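Local structure of apical membrane antigen 1-like protein, soluble form (Toxoplasma gondii, 3ZLE) at residues A[30-35]-A[265-270]. The protein probably takes part in host cell invasion, as a sporozoite paralogue of apical membrane antigen 1. Numbering follows the deposited sequence.
Sequences SGIFVD and LVASDA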
loop_
_atom_site.group_PDB
_atom_site.type_symbol
_atom_site.label_atom_id
_atom_site.label_comp_id
_atom_site.label_asym_id
_atom_site.label_seq_id
_atom_site.Cartn_x
_atom_site.Cartn_y
_atom_site.Cartn_z
ATOM N N SER A 30 8.224 5.201 -2.734
ATOM C CA SER A 30 8.944 4.230 -1.929
ATOM C C SER A 30 8.336 2.861 -2.133
ATOM O O SER A 30 7.445 2.709 -2.945
ATOM C CB SER A 30 8.949 4.639 -0.482
ATOM O OG SER A 30 9.910 3.888 0.232
ATOM N N GLY A 31 8.933 1.833 -1.531
ATOM C CA GLY A 31 8.398 0.487 -1.674
ATOM C C GLY A 31 7.005 0.395 -1.052
ATOM O O GLY A 31 6.627 1.230 -0.195
ATOM N N ILE A 32 6.259 -0.636 -1.458
ATOM C CA ILE A 32 4.863 -0.821 -1.023
ATOM C C ILE A 32 4.766 -2.116 -0.229
ATOM O O ILE A 32 4.465 -2.089 0.978
ATOM C CB ILE A 32 3.912 -0.859 -2.234
ATOM C CG1 ILE A 32 4.050 0.447 -3.051
ATOM C CG2 ILE A 32 2.479 -1.088 -1.786
ATOM C CD1 ILE A 32 3.522 0.350 -4.460
ATOM N N PHE A 33 5.212 -3.225 -0.831
ATOM C CA PHE A 33 5.198 -4.535 -0.118
ATOM C C PHE A 33 6.063 -4.436 1.131
ATOM O O PHE A 33 5.555 -4.516 2.265
ATOM C CB PHE A 33 5.646 -5.685 -1.035
ATOM C CG PHE A 33 5.615 -7.063 -0.378
ATOM C CD1 PHE A 33 4.399 -7.772 -0.238
ATOM C CD2 PHE A 33 6.788 -7.709 -0.052
ATOM C CE1 PHE A 33 4.360 -9.036 0.339
ATOM C CE2 PHE A 33 6.764 -8.990 0.531
ATOM C CZ PHE A 33 5.538 -9.657 0.726
ATOM N N VAL A 34 7.353 -4.154 0.935
ATOM C CA VAL A 34 8.223 -3.695 2.019
ATOM C C VAL A 34 8.750 -2.278 1.718
ATOM O O VAL A 34 9.324 -2.012 0.634
ATOM C CB VAL A 34 9.430 -4.621 2.194
ATOM C CG1 VAL A 34 10.489 -3.937 3.070
ATOM C CG2 VAL A 34 8.998 -5.955 2.792
ATOM N N ASP A 35 8.479 -1.372 2.641
ATOM C CA ASP A 35 8.830 0.037 2.503
ATOM C C ASP A 35 10.049 0.369 3.331
ATOM O O ASP A 35 9.981 0.487 4.549
ATOM C CB ASP A 35 7.673 0.912 2.929
ATOM C CG ASP A 35 7.971 2.367 2.791
ATOM O OD1 ASP A 35 9.188 2.720 2.723
ATOM O OD2 ASP A 35 6.989 3.179 2.722
ATOM N N LEU A 265 6.891 -8.942 -8.375
ATOM C CA LEU A 265 7.455 -7.710 -8.979
ATOM C C LEU A 265 6.914 -6.389 -8.443
ATOM O O LEU A 265 7.144 -5.365 -9.035
ATOM C CB LEU A 265 7.290 -7.717 -10.494
ATOM C CG LEU A 265 8.148 -8.683 -11.316
ATOM C CD1 LEU A 265 7.787 -8.650 -12.785
ATOM C CD2 LEU A 265 9.627 -8.477 -11.119
ATOM N N VAL A 266 6.161 -6.402 -7.356
ATOM C CA VAL A 266 5.613 -5.156 -6.831
ATOM C C VAL A 266 6.766 -4.286 -6.343
ATOM O O VAL A 266 7.778 -4.819 -5.884
ATOM C CB VAL A 266 4.649 -5.446 -5.657
ATOM C CG1 VAL A 266 5.411 -6.110 -4.496
ATOM C CG2 VAL A 266 3.971 -4.161 -5.198
ATOM N N ALA A 267 6.639 -2.959 -6.432
ATOM C CA ALA A 267 7.663 -2.085 -5.831
ATOM C C ALA A 267 7.929 -2.552 -4.406
ATOM O O ALA A 267 7.016 -2.639 -3.602
ATOM C CB ALA A 267 7.211 -0.622 -5.817
ATOM N N SER A 268 9.185 -2.863 -4.105
ATOM C CA SER A 268 9.540 -3.363 -2.811
ATOM C C SER A 268 11.003 -3.050 -2.531
ATOM O O SER A 268 11.835 -3.061 -3.445
ATOM C CB SER A 268 9.286 -4.877 -2.734
ATOM O OG SER A 268 9.454 -5.329 -1.416
ATOM N N ASP A 269 11.302 -2.723 -1.288
ATOM C CA ASP A 269 12.676 -2.376 -0.889
ATOM C C ASP A 269 13.378 -3.499 -0.119
ATOM O O ASP A 269 14.347 -3.245 0.614
ATOM C CB ASP A 269 12.659 -1.148 -0.013
ATOM C CG ASP A 269 11.988 0.024 -0.669
ATOM O OD1 ASP A 269 11.852 0.039 -1.936
ATOM O OD2 ASP A 269 11.574 0.932 0.093
ATOM N N ALA A 270 12.811 -4.704 -0.152
ATOM C CA ALA A 270 13.467 -5.850 0.520
ATOM C C ALA A 270 14.745 -6.179 -0.198
ATOM O O ALA A 270 14.810 -6.061 -1.426
ATOM C CB ALA A 270 12.562 -7.071 0.554
#
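Ala-267 O accepts hydrogen bonds from two successive amides of the turn at 30-35: Ile-32 N at 3.0 Å, arriving from above the carbonyl plane, and Phe-33 N in a weak bond at 3.4 Å. Next along, Ser-268 has OG anti to its own N (chi1 -172°), which brings the hydroxyl up to Val-34 N for a weak bond; the same oxygen sits at the edge of the Phe-33 ring, 3.8 Å from CD2. The chain then answers in the other direction, Asp-269 N giving a 2.8 Å bond to Val-34 O. The carboxylate of Asp-269 turns back to Gly-31, whose N meets OD2 from the syn side, tilted well out of the carboxylate plane, at 3.2 Å; Leu-36 N also binds OD2, and Ser-296 OG holds OD1. Asp-35 OD1 comes within 4.0 Å of that OD2, but Ser-30 OG donates to Asp-35 OD1, and Gly-37, Gly-47 and Gly-48 amides serve this second acid. Val-266 CG1 presses on Phe-33 CB at 3.5 Å. Backbone bonds, supplemented by the Ser-268 and Asp-269 side chains, thus tie the loop following helix 24-27 to that following helix 253-262, and the N-H and hydroxyl donors gathered on the two buried acids would probably let both stay ionised despite their closeness.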